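Local structure of chromosome-partitioning protein ParB (Caulobacter vibrioides NA1000, 6S6H) at residues K93-E97 with G98-V102; L59-P62 with D63-S67; F34-Q38 with E39-Q43. The protein takes part in chromosome partition, binding the centromeric parS site through the helix-turn-helix domain present here. All coordinates share one frame; numbering follows the deposited sequence.

Contact 1. Residues K93-E97 with G98-V102; sequences KQIIE and GGLSV. With nucleotides of chain C.
The helix ends at G98, whose N still donates to Q94 O in the helical i to i+4 pattern (2.9 Å), and G99, with a positive phi of 61°, turns the chain so that L100 N reaches back five residues to I95 O (3.1 Å). The turn brings L100 back over the end of the helix, where CG and CD1 rest on the backbone of I95, CD1 coming within 3.9 Å of I95 CA. With CG of L100 anti to its own carbonyl carbon (chi1 -59°), the CD1 branch also approaches the flank of I95 at CG1, 4.2 Å away, and L100 lies across the isoleucine. Beyond the turn S101 is the N-cap of the following helix, its OG bonded to E104 N. The next amide donates almost straight to the DNA, from V102 N to OP2 of DG11 of chain C at 2.8 Å (177°), and V102 CG2 lies 3.5 Å from OP2 of the same nucleotide. The contact thus joins helix 88-98 to helix 102-110, with I95 packed against H78 of helix 76-81 and L100 against T105 and L108 of helix 102-110.

Contact 2. Residues L59-P62 with D63-S67; sequences LALP and DEVQS
Q66 turns its side-chain amide back from the first turn of a helix onto the carbonyls that precede it. Its NE2 lies 2.9 Å from L61 O, a weak hydrogen bond because the N-H is well off line (129°), and L59 O comes within 2.8 Å of the same nitrogen. CG of Q66 is anti to its carbonyl carbon (chi1 -70°) and the chain runs on extended, which carries the amide beyond the start of the helix.

P62, the N-cap residue, gives its carbonyl to the helix: Q66 N donates to P62 O at 3.2 Å, and V65 N adds a weak, bent bond to the same oxygen. At the next residue, D63 O accepts from both S67 N and S67 OG; the hydroxyl, at 2.8 Å, comes from above the carbonyl plane.

The apolar part lies beside these bonds. L61 reaches CG1 of V65 with CD1, at 3.8 Å, while P62 CD approaches the other methyl of V65, CG2, more loosely at 4.4 Å. V65 continues onto A92 and P62 onto V89, both of helix 88-98, and the Q66 side chain also touches L21 of helix 20-34. The chemistry implies a helix start held mainly through main-chain carbonyls, with the glutamine amide linked back to the preceding segment by one weak bond to L61 O and a leucine-valine contact beside it, both of its residues buried.

Contact 3. Residues F34-Q38 with E39-Q43; sequences FERTQ and ENIAQ. With nucleotides of chain D.
N40 OD1 receives the NE of R36 at 2.6 Å, a bond of 160° at the N-H. The oxygen lies in the guanidinium plane, at its edge, while NE stands tilted from the plane of the amide carbonyl; the two flat groups are turned 59° apart. A bend at chi3 turns the edge of the guanidinium, at NE, toward the asparagine oxygen. The charge itself is met by E6 of helix 4-11, which forms a salt bridge with NH1.

T37 is the N-cap of helix 38-45. Its chi1 of 62° turns OG1 back toward the helix amides, where it accepts from N40 N at 3.0 Å, and I41 N continues the helix by donating to T37 O. Q38 faces the DNA: its backbone N donates to OP2 of DT3 of chain D (2.9 Å), and its extended side chain carries NE2 to OP2 of DG4 of chain D (2.7 Å), gripping two successive phosphates. Just before this turn, E35 ends helix 20-34 in a Schellman motif. A capped helix start giving its first amide to a DNA phosphate is common in helix-turn-helix proteins; helix 38-45 and the following helix 49-57, which Q38 touches at A53 and M56, probably form that motif here.

The three contacts follow one another along the chain in the order 3, 2, 1, all within the ParB helix-turn-helix domain. Contacts 1 and 3 lie on opposite sides of the chain's centre, about 34 Å apart between centres, and each presents a backbone amide at a helix start to a phosphate, on strands C and D respectively. Contact 2, its centre about 9 Å from the chain centre, touches no DNA. Contacts 2 and 3 are partly buried, whereas contact 1 is a surface contact. Helix 88-98 carries half of contact 1 and also packs against contact 2; helix 20-34 borders contacts 2 and 3. Contact 3 uses an arginine-to-asparagine bond, a threonine cap and glutamine N-H groups to phosphates, contact 2 a neutral amide, and contact 1 backbone turning.

Contact 1. Residues K93-E97 with G98-V102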
ATOM      1  N   LYS B  93      -2.760  16.252 -13.860  1.00 51.35           N
ATOM      2  CA  LYS B  93      -3.865  16.260 -14.861  1.00 53.00           C
ATOM      3  C   LYS B  93      -3.638  15.143 -15.890  1.00 53.97           C
ATOM      4  O   LYS B  93      -4.620  14.452 -16.231  1.00 54.95           O
ATOM      5  CB  LYS B  93      -3.985  17.624 -15.548  1.00 53.94           C
ATOM      6  CG  LYS B  93      -4.632  18.717 -14.705  1.00 53.63           C
ATOM      7  CD  LYS B  93      -4.404  20.114 -15.238  1.00 54.34           C
ATOM      8  N   GLN B  94      -2.396  14.976 -16.357  1.00 54.08           N
ATOM      9  CA  GLN B  94      -2.003  13.938 -17.350  1.00 54.96           C
ATOM     10  C   GLN B  94      -2.226  12.540 -16.759  1.00 53.95           C
ATOM     11  O   GLN B  94      -2.704  11.664 -17.500  1.00 55.18           O
ATOM     12  CB  GLN B  94      -0.544  14.120 -17.777  1.00 55.45           C
ATOM     13  CG  GLN B  94      -0.347  15.205 -18.826  1.00 57.04           C
ATOM     14  CD  GLN B  94       1.111  15.540 -19.026  1.00 57.35           C
ATOM     15  OE1 GLN B  94       1.700  15.239 -20.059  1.00 58.88           O
ATOM     16  NE2 GLN B  94       1.711  16.166 -18.027  1.00 56.71           N
ATOM     17  N   ILE B  95      -1.879  12.344 -15.484  1.00 52.41           N
ATOM     18  CA  ILE B  95      -2.012  11.045 -14.754  1.00 52.01           C
ATOM     19  C   ILE B  95      -3.494  10.647 -14.701  1.00 52.38           C
ATOM     20  O   ILE B  95      -3.801   9.469 -14.968  1.00 52.48           O
ATOM     21  CB  ILE B  95      -1.390  11.138 -13.345  1.00 50.45           C
ATOM     22  CG1 ILE B  95       0.136  11.247 -13.413  1.00 50.22           C
ATOM     23  CG2 ILE B  95      -1.824   9.966 -12.470  1.00 49.66           C
ATOM     24  CD1 ILE B  95       0.755  11.869 -12.187  1.00 49.42           C
ATOM     25  N   ILE B  96      -4.370  11.598 -14.372  1.00 52.54           N
ATOM     26  CA  ILE B  96      -5.836  11.369 -14.198  1.00 53.26           C
ATOM     27  C   ILE B  96      -6.482  11.174 -15.576  1.00 54.43           C
ATOM     28  O   ILE B  96      -7.321  10.268 -15.698  1.00 54.66           O
ATOM     29  CB  ILE B  96      -6.484  12.525 -13.407  1.00 53.13           C
ATOM     30  CG1 ILE B  96      -5.897  12.641 -11.998  1.00 52.15           C
ATOM     31  CG2 ILE B  96      -7.998  12.369 -13.370  1.00 53.79           C
ATOM     32  CD1 ILE B  96      -6.096  13.994 -11.358  1.00 52.18           C
ATOM     33  N   GLU B  97      -6.109  11.998 -16.561  1.00 55.58           N
ATOM     34  CA  GLU B  97      -6.606  11.919 -17.966  1.00 57.33           C
ATOM     35  C   GLU B  97      -6.243  10.558 -18.576  1.00 56.72           C
ATOM     36  O   GLU B  97      -7.133   9.931 -19.181  1.00 57.34           O
ATOM     37  CB  GLU B  97      -6.027  13.050 -18.823  1.00 59.15           C
ATOM     38  CG  GLU B  97      -7.008  14.181 -19.095  1.00 60.82           C
ATOM     39  CD  GLU B  97      -7.969  13.945 -20.253  1.00 63.29           C
ATOM     40  OE1 GLU B  97      -8.982  14.674 -20.336  1.00 64.49           O
ATOM     41  OE2 GLU B  97      -7.707  13.040 -21.077  1.00 64.68           O
ATOM     42  N   GLY B  98      -4.986  10.128 -18.425  1.00 55.05           N
ATOM     43  CA  GLY B  98      -4.434   8.920 -19.072  1.00 55.10           C
ATOM     44  C   GLY B  98      -4.691   7.643 -18.285  1.00 53.59           C
ATOM     45  O   GLY B  98      -4.521   6.552 -18.866  1.00 54.12           O
ATOM     46  N   GLY B  99      -5.081   7.758 -17.011  1.00 51.35           N
ATOM     47  CA  GLY B  99      -5.215   6.614 -16.085  1.00 49.77           C
ATOM     48  C   GLY B  99      -3.884   5.908 -15.881  1.00 48.53           C
ATOM     49  O   GLY B  99      -3.881   4.668 -15.824  1.00 48.36           O
ATOM     50  N   LEU B 100      -2.795   6.675 -15.760  1.00 47.39           N
ATOM     51  CA  LEU B 100      -1.401   6.163 -15.662  1.00 46.77           C
ATOM     52  C   LEU B 100      -1.209   5.431 -14.330  1.00 45.30           C
ATOM     53  O   LEU B 100      -1.646   5.961 -13.293  1.00 44.36           O
ATOM     54  CB  LEU B 100      -0.408   7.326 -15.767  1.00 46.50           C
ATOM     55  CG  LEU B 100      -0.469   8.161 -17.047  1.00 47.66           C
ATOM     56  CD1 LEU B 100       0.605   9.241 -17.029  1.00 47.38           C
ATOM     57  CD2 LEU B 100      -0.328   7.290 -18.286  1.00 48.95           C
ATOM     58  N   SER B 101      -0.563   4.265 -14.374  1.00 45.34           N
ATOM     59  CA  SER B 101      -0.007   3.551 -13.195  1.00 44.47           C
ATOM     60  C   SER B 101       1.080   4.419 -12.557  1.00 43.65           C
ATOM     61  O   SER B 101       1.530   5.383 -13.215  1.00 43.82           O
ATOM     62  CB  SER B 101       0.543   2.204 -13.590  1.00 45.03           C
ATOM     63  OG  SER B 101       1.687   2.351 -14.418  1.00 45.30           O
ATOM     64  N   VAL B 102       1.497   4.079 -11.334  1.00 42.84           N
ATOM     65  CA  VAL B 102       2.608   4.774 -10.618  1.00 42.35           C
ATOM     66  C   VAL B 102       3.916   4.520 -11.383  1.00 42.51           C
ATOM     67  O   VAL B 102       4.744   5.442 -11.457  1.00 42.37           O
ATOM     68  CB  VAL B 102       2.704   4.331  -9.145  1.00 41.82           C
ATOM     69  CG1 VAL B 102       3.928   4.923  -8.463  1.00 41.48           C
ATOM     70  CG2 VAL B 102       1.442   4.684  -8.372  1.00 41.31           C
TER
ATOM     71  P    DG C  11      -1.163   1.951  -9.521  1.00 39.41           P
ATOM     72  OP1  DG C  11      -2.086   3.024  -9.973  1.00 40.19           O
ATOM     73  OP2  DG C  11       0.207   1.883 -10.098  1.00 40.00           O
ATOM     74  O5'  DG C  11      -0.992   1.960  -7.936  1.00 37.34           O
ATOM     75  C5'  DG C  11      -2.129   1.938  -7.065  1.00 36.21           C
ATOM     76  C4'  DG C  11      -1.686   1.689  -5.643  1.00 35.40           C
ATOM     77  O4'  DG C  11      -0.820   0.529  -5.592  1.00 34.59           O
ATOM     78  C3'  DG C  11      -0.895   2.827  -4.994  1.00 35.54           C
ATOM     79  O3'  DG C  11      -1.292   2.917  -3.617  1.00 34.53           O
ATOM     80  C2'  DG C  11       0.549   2.412  -5.218  1.00 35.52           C
ATOM     81  C1'  DG C  11       0.482   0.895  -5.155  1.00 35.04           C
ATOM     82  N9   DG C  11       1.444   0.208  -6.008  1.00 35.66           N
ATOM     83  C8   DG C  11       1.774   0.518  -7.306  1.00 36.67           C
ATOM     84  N7   DG C  11       2.655  -0.299  -7.818  1.00 37.01           N
ATOM     85  C5   DG C  11       2.925  -1.198  -6.796  1.00 36.41           C
ATOM     86  C6   DG C  11       3.815  -2.302  -6.756  1.00 36.90           C
ATOM     87  O6   DG C  11       4.562  -2.724  -7.646  1.00 38.27           O
ATOM     88  N1   DG C  11       3.779  -2.943  -5.522  1.00 36.71           N
ATOM     89  C2   DG C  11       2.992  -2.570  -4.461  1.00 36.15           C
ATOM     90  N2   DG C  11       3.099  -3.317  -3.353  1.00 36.40           N
ATOM     91  N3   DG C  11       2.162  -1.538  -4.484  1.00 35.57           N
ATOM     92  C4   DG C  11       2.180  -0.902  -5.675  1.00 35.72           C
TER

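Contact 2. Residues L59-P62 with D63-S67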
ATOM      1  N   LEU B  59       3.455  17.172   1.875  1.00 41.10           N
ATOM      2  CA  LEU B  59       2.882  18.447   2.388  1.00 42.12           C
ATOM      3  C   LEU B  59       3.370  19.631   1.542  1.00 42.96           C
ATOM      4  O   LEU B  59       2.670  20.656   1.532  1.00 43.49           O
ATOM      5  CB  LEU B  59       3.269  18.630   3.858  1.00 42.23           C
ATOM      6  CG  LEU B  59       2.683  17.606   4.829  1.00 42.17           C
ATOM      7  CD1 LEU B  59       3.346  17.728   6.193  1.00 42.53           C
ATOM      8  CD2 LEU B  59       1.172  17.764   4.949  1.00 42.10           C
ATOM      9  N   ALA B  60       4.514  19.494   0.860  1.00 43.64           N
ATOM     10  CA  ALA B  60       5.123  20.532  -0.006  1.00 44.43           C
ATOM     11  C   ALA B  60       4.403  20.616  -1.360  1.00 45.22           C
ATOM     12  O   ALA B  60       4.628  21.602  -2.077  1.00 45.90           O
ATOM     13  CB  ALA B  60       6.595  20.248  -0.190  1.00 44.13           C
ATOM     14  N   LEU B  61       3.582  19.625  -1.717  1.00 45.96           N
ATOM     15  CA  LEU B  61       2.846  19.595  -3.013  1.00 47.04           C
ATOM     16  C   LEU B  61       1.882  20.775  -3.086  1.00 47.96           C
ATOM     17  O   LEU B  61       1.319  21.175  -2.071  1.00 48.22           O
ATOM     18  CB  LEU B  61       2.077  18.276  -3.141  1.00 46.97           C
ATOM     19  CG  LEU B  61       2.926  17.037  -3.417  1.00 46.37           C
ATOM     20  CD1 LEU B  61       2.125  15.769  -3.174  1.00 46.30           C
ATOM     21  CD2 LEU B  61       3.469  17.060  -4.833  1.00 46.86           C
ATOM     22  N   PRO B  62       1.643  21.350  -4.289  1.00 49.02           N
ATOM     23  CA  PRO B  62       0.599  22.361  -4.469  1.00 49.68           C
ATOM     24  C   PRO B  62      -0.770  21.865  -3.977  1.00 50.09           C
ATOM     25  O   PRO B  62      -1.007  20.679  -4.037  1.00 50.27           O
ATOM     26  CB  PRO B  62       0.566  22.593  -5.988  1.00 50.43           C
ATOM     27  CG  PRO B  62       1.949  22.186  -6.464  1.00 50.26           C
ATOM     28  CD  PRO B  62       2.366  21.060  -5.540  1.00 49.41           C
ATOM     29  N   ASP B  63      -1.628  22.784  -3.531  1.00 50.78           N
ATOM     30  CA  ASP B  63      -2.957  22.490  -2.926  1.00 51.24           C
ATOM     31  C   ASP B  63      -3.809  21.673  -3.910  1.00 51.49           C
ATOM     32  O   ASP B  63      -4.534  20.764  -3.445  1.00 51.01           O
ATOM     33  CB  ASP B  63      -3.678  23.777  -2.501  1.00 52.21           C
ATOM     34  CG  ASP B  63      -3.022  24.537  -1.359  1.00 52.20           C
ATOM     35  OD1 ASP B  63      -1.951  24.101  -0.888  1.00 51.70           O
ATOM     36  OD2 ASP B  63      -3.589  25.568  -0.948  1.00 52.94           O
ATOM     37  N   GLU B  64      -3.729  21.972  -5.213  1.00 52.30           N
ATOM     38  CA  GLU B  64      -4.494  21.256  -6.274  1.00 53.24           C
ATOM     39  C   GLU B  64      -4.181  19.758  -6.203  1.00 51.54           C
ATOM     40  O   GLU B  64      -5.134  18.960  -6.259  1.00 51.39           O
ATOM     41  CB  GLU B  64      -4.165  21.771  -7.679  1.00 55.17           C
ATOM     42  CG  GLU B  64      -4.665  23.176  -7.971  1.00 57.12           C
ATOM     43  CD  GLU B  64      -3.591  24.254  -7.914  1.00 58.71           C
ATOM     44  OE1 GLU B  64      -2.770  24.232  -6.961  1.00 58.27           O
ATOM     45  OE2 GLU B  64      -3.562  25.104  -8.833  1.00 60.43           O
ATOM     46  N   VAL B  65      -2.900  19.398  -6.084  1.00 50.25           N
ATOM     47  CA  VAL B  65      -2.425  17.982  -6.035  1.00 49.55           C
ATOM     48  C   VAL B  65      -2.889  17.353  -4.716  1.00 48.52           C
ATOM     49  O   VAL B  65      -3.390  16.212  -4.755  1.00 48.10           O
ATOM     50  CB  VAL B  65      -0.898  17.875  -6.210  1.00 49.31           C
ATOM     51  CG1 VAL B  65      -0.399  16.452  -5.991  1.00 48.84           C
ATOM     52  CG2 VAL B  65      -0.460  18.386  -7.573  1.00 50.12           C
ATOM     53  N   GLN B  66      -2.725  18.070  -3.602  1.00 47.97           N
ATOM     54  CA  GLN B  66      -3.160  17.619  -2.254  1.00 47.65           C
ATOM     55  C   GLN B  66      -4.659  17.295  -2.298  1.00 47.79           C
ATOM     56  O   GLN B  66      -5.046  16.250  -1.741  1.00 47.30           O
ATOM     57  CB  GLN B  66      -2.821  18.671  -1.194  1.00 47.80           C
ATOM     58  CG  GLN B  66      -1.324  18.805  -0.929  1.00 47.59           C
ATOM     59  CD  GLN B  66      -1.013  19.631   0.296  1.00 47.31           C
ATOM     60  OE1 GLN B  66      -1.848  19.808   1.178  1.00 47.84           O
ATOM     61  NE2 GLN B  66       0.206  20.140   0.368  1.00 46.89           N
ATOM     62  N   SER B  67      -5.457  18.135  -2.965  1.00 48.36           N
ATOM     63  CA  SER B  67      -6.916  17.932  -3.180  1.00 49.03           C
ATOM     64  C   SER B  67      -7.167  16.592  -3.884  1.00 48.97           C
ATOM     65  O   SER B  67      -8.082  15.868  -3.452  1.00 49.62           O
ATOM     66  CB  SER B  67      -7.530  19.075  -3.947  1.00 49.98           C
ATOM     67  OG  SER B  67      -7.246  20.317  -3.319  1.00 50.95           O
TER

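Contact 3. Residues F34-Q38 with E39-Q43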
ATOM      1  N   PHE B  34       8.399  17.357  20.039  1.00 51.21           N
ATOM      2  CA  PHE B  34       9.111  16.350  20.873  1.00 51.99           C
ATOM      3  C   PHE B  34      10.586  16.272  20.467  1.00 52.04           C
ATOM      4  O   PHE B  34      11.329  15.484  21.090  1.00 52.27           O
ATOM      5  CB  PHE B  34       8.443  14.977  20.781  1.00 51.50           C
ATOM      6  CG  PHE B  34       6.995  14.938  21.200  1.00 51.66           C
ATOM      7  CD1 PHE B  34       6.491  15.828  22.137  1.00 52.51           C
ATOM      8  CD2 PHE B  34       6.138  13.983  20.677  1.00 51.28           C
ATOM      9  CE1 PHE B  34       5.160  15.777  22.519  1.00 52.74           C
ATOM     10  CE2 PHE B  34       4.808  13.932  21.064  1.00 51.33           C
ATOM     11  CZ  PHE B  34       4.321  14.830  21.982  1.00 51.96           C
ATOM     12  N   GLU B  35      10.985  17.057  19.460  1.00 51.85           N
ATOM     13  CA  GLU B  35      12.397  17.213  19.018  1.00 52.32           C
ATOM     14  C   GLU B  35      12.967  15.828  18.691  1.00 51.69           C
ATOM     15  O   GLU B  35      14.000  15.457  19.277  1.00 52.67           O
ATOM     16  CB  GLU B  35      13.205  17.931  20.100  1.00 54.05           C
ATOM     17  CG  GLU B  35      12.594  19.250  20.530  1.00 55.03           C
ATOM     18  CD  GLU B  35      13.340  19.915  21.670  1.00 57.14           C
ATOM     19  OE1 GLU B  35      12.776  19.976  22.782  1.00 58.90           O
ATOM     20  OE2 GLU B  35      14.485  20.360  21.446  1.00 57.72           O
ATOM     21  N   ARG B  36      12.293  15.096  17.803  1.00 50.37           N
ATOM     22  CA  ARG B  36      12.659  13.713  17.399  1.00 50.14           C
ATOM     23  C   ARG B  36      12.999  13.716  15.907  1.00 48.66           C
ATOM     24  O   ARG B  36      12.382  14.504  15.164  1.00 48.26           O
ATOM     25  CB  ARG B  36      11.519  12.746  17.736  1.00 50.49           C
ATOM     26  CG  ARG B  36      11.087  12.786  19.198  1.00 51.75           C
ATOM     27  CD  ARG B  36       9.862  11.941  19.496  1.00 51.84           C
ATOM     28  NE  ARG B  36      10.219  10.567  19.829  1.00 52.20           N
ATOM     29  CZ  ARG B  36      10.138  10.008  21.034  1.00 52.92           C
ATOM     30  NH1 ARG B  36       9.685  10.685  22.075  1.00 53.61           N
ATOM     31  NH2 ARG B  36      10.508   8.749  21.188  1.00 53.49           N
ATOM     32  N   THR B  37      13.960  12.885  15.498  1.00 48.09           N
ATOM     33  CA  THR B  37      14.440  12.772  14.093  1.00 47.01           C
ATOM     34  C   THR B  37      13.457  11.926  13.277  1.00 45.60           C
ATOM     35  O   THR B  37      12.610  11.246  13.879  1.00 45.52           O
ATOM     36  CB  THR B  37      15.848  12.163  14.023  1.00 47.59           C
ATOM     37  OG1 THR B  37      15.800  10.836  14.553  1.00 48.04           O
ATOM     38  CG2 THR B  37      16.882  12.982  14.765  1.00 48.26           C
ATOM     39  N   GLN B  38      13.585  11.965  11.950  1.00 44.92           N
ATOM     40  CA  GLN B  38      12.894  11.039  11.011  1.00 44.08           C
ATOM     41  C   GLN B  38      13.221   9.592  11.412  1.00 44.76           C
ATOM     42  O   GLN B  38      12.293   8.752  11.427  1.00 44.08           O
ATOM     43  CB  GLN B  38      13.324  11.313   9.568  1.00 42.97           C
ATOM     44  CG  GLN B  38      12.857  12.660   9.023  1.00 42.33           C
ATOM     45  CD  GLN B  38      13.133  12.805   7.544  1.00 41.49           C
ATOM     46  OE1 GLN B  38      13.858  12.009   6.950  1.00 40.67           O
ATOM     47  NE2 GLN B  38      12.548  13.825   6.935  1.00 40.69           N
ATOM     48  N   GLU B  39      14.493   9.329  11.735  1.00 45.63           N
ATOM     49  CA  GLU B  39      15.015   7.998  12.150  1.00 46.56           C
ATOM     50  C   GLU B  39      14.295   7.524  13.418  1.00 46.75           C
ATOM     51  O   GLU B  39      13.933   6.337  13.464  1.00 46.76           O
ATOM     52  CB  GLU B  39      16.527   8.069  12.384  1.00 47.62           C
ATOM     53  CG  GLU B  39      17.138   6.766  12.870  1.00 48.56           C
ATOM     54  CD  GLU B  39      16.997   5.596  11.913  1.00 48.96           C
ATOM     55  OE1 GLU B  39      16.986   4.443  12.390  1.00 50.20           O
ATOM     56  OE2 GLU B  39      16.908   5.838  10.691  1.00 48.76           O
ATOM     57  N   ASN B  40      14.117   8.408  14.405  1.00 47.24           N
ATOM     58  CA  ASN B  40      13.480   8.090  15.714  1.00 48.06           C
ATOM     59  C   ASN B  40      12.009   7.718  15.486  1.00 47.54           C
ATOM     60  O   ASN B  40      11.579   6.679  16.017  1.00 47.60           O
ATOM     61  CB  ASN B  40      13.623   9.237  16.718  1.00 49.10           C
ATOM     62  CG  ASN B  40      12.809   9.031  17.978  1.00 50.07           C
ATOM     63  OD1 ASN B  40      11.603   9.278  17.993  1.00 50.30           O
ATOM     64  ND2 ASN B  40      13.456   8.586  19.042  1.00 51.04           N
ATOM     65  N   ILE B  41      11.275   8.537  14.724  1.00 46.86           N
ATOM     66  CA  ILE B  41       9.845   8.293  14.366  1.00 46.09           C
ATOM     67  C   ILE B  41       9.745   6.919  13.698  1.00 45.70           C
ATOM     68  O   ILE B  41       8.916   6.109  14.146  1.00 46.05           O
ATOM     69  CB  ILE B  41       9.284   9.407  13.455  1.00 45.37           C
ATOM     70  CG1 ILE B  41       9.282  10.774  14.147  1.00 45.50           C
ATOM     71  CG2 ILE B  41       7.896   9.037  12.943  1.00 45.09           C
ATOM     72  CD1 ILE B  41       8.480  10.826  15.428  1.00 45.99           C
ATOM     73  N   ALA B  42      10.569   6.681  12.675  1.00 45.30           N
ATOM     74  CA  ALA B  42      10.625   5.426  11.890  1.00 45.06           C
ATOM     75  C   ALA B  42      10.740   4.224  12.834  1.00 45.73           C
ATOM     76  O   ALA B  42       9.910   3.304  12.715  1.00 45.89           O
ATOM     77  CB  ALA B  42      11.775   5.479  10.916  1.00 45.02           C
ATOM     78  N   GLN B  43      11.715   4.244  13.749  1.00 46.58           N
ATOM     79  CA  GLN B  43      11.959   3.143  14.721  1.00 48.00           C
ATOM     80  C   GLN B  43      10.747   2.989  15.652  1.00 47.95           C
ATOM     81  O   GLN B  43      10.429   1.844  16.005  1.00 48.36           O
ATOM     82  CB  GLN B  43      13.245   3.389  15.515  1.00 49.41           C
ATOM     83  CG  GLN B  43      14.511   3.123  14.715  1.00 50.16           C
ATOM     84  CD  GLN B  43      15.769   3.176  15.552  1.00 52.06           C
ATOM     85  OE1 GLN B  43      15.728   3.261  16.778  1.00 53.57           O
ATOM     86  NE2 GLN B  43      16.913   3.133  14.886  1.00 52.34           N
TER
ATOM     87  P    DT D   3      16.105  14.892  10.559  1.00 49.46           P
ATOM     88  OP1  DT D   3      15.257  15.934  11.190  1.00 50.30           O
ATOM     89  OP2  DT D   3      15.870  13.459  10.867  1.00 48.24           O
ATOM     90  O5'  DT D   3      16.025  15.098   8.982  1.00 48.28           O
ATOM     91  C5'  DT D   3      16.495  16.318   8.368  1.00 48.38           C
ATOM     92  C4'  DT D   3      16.640  16.146   6.874  1.00 47.34           C
ATOM     93  O4'  DT D   3      17.682  15.188   6.572  1.00 46.77           O
ATOM     94  C3'  DT D   3      15.384  15.652   6.139  1.00 46.36           C
ATOM     95  O3'  DT D   3      14.961  16.635   5.181  1.00 47.24           O
ATOM     96  C2'  DT D   3      15.829  14.357   5.476  1.00 44.98           C
ATOM     97  C1'  DT D   3      17.319  14.560   5.360  1.00 45.43           C
ATOM     98  N1   DT D   3      18.126  13.330   5.211  1.00 44.96           N
ATOM     99  C2   DT D   3      18.846  13.174   4.047  1.00 44.53           C
ATOM    100  O2   DT D   3      18.845  13.998   3.146  1.00 44.76           O
ATOM    101  N3   DT D   3      19.573  12.012   3.976  1.00 44.15           N
ATOM    102  C4   DT D   3      19.646  11.011   4.927  1.00 44.12           C
ATOM    103  O4   DT D   3      20.341  10.020   4.718  1.00 44.00           O
ATOM    104  C5   DT D   3      18.862  11.238   6.120  1.00 44.13           C
ATOM    105  C7   DT D   3      18.881  10.208   7.207  1.00 44.12           C
ATOM    106  C6   DT D   3      18.148  12.369   6.200  1.00 44.70           C
ATOM    107  P    DG D   4      13.736  16.343   4.176  1.00 46.22           P
ATOM    108  OP1  DG D   4      12.934  17.587   4.055  1.00 47.22           O
ATOM    109  OP2  DG D   4      13.062  15.091   4.607  1.00 45.86           O
ATOM    110  O5'  DG D   4      14.482  16.104   2.789  1.00 45.15           O
ATOM    111  C5'  DG D   4      15.153  17.195   2.129  1.00 45.47           C
ATOM    112  C4'  DG D   4      15.439  16.848   0.687  1.00 45.07           C
ATOM    113  O4'  DG D   4      16.365  15.739   0.623  1.00 44.42           O
ATOM    114  C3'  DG D   4      14.221  16.421  -0.129  1.00 44.41           C
ATOM    115  O3'  DG D   4      14.318  16.953  -1.452  1.00 44.56           O
ATOM    116  C2'  DG D   4      14.296  14.906  -0.101  1.00 43.26           C
ATOM    117  C1'  DG D   4      15.792  14.656  -0.089  1.00 43.81           C
ATOM    118  N9   DG D   4      16.200  13.426   0.581  1.00 43.32           N
ATOM    119  C8   DG D   4      15.934  13.065   1.879  1.00 42.85           C
ATOM    120  N7   DG D   4      16.447  11.910   2.205  1.00 42.58           N
ATOM    121  C5   DG D   4      17.099  11.487   1.056  1.00 42.59           C
ATOM    122  C6   DG D   4      17.842  10.306   0.804  1.00 42.91           C
ATOM    123  O6   DG D   4      18.075   9.364   1.570  1.00 42.62           O
ATOM    124  N1   DG D   4      18.336  10.280  -0.496  1.00 44.12           N
ATOM    125  C2   DG D   4      18.139  11.264  -1.435  1.00 44.86           C
ATOM    126  N2   DG D   4      18.697  11.056  -2.638  1.00 46.31           N
ATOM    127  N3   DG D   4      17.448  12.370  -1.212  1.00 44.33           N
ATOM    128  C4   DG D   4      16.960  12.415   0.045  1.00 43.38           C
TER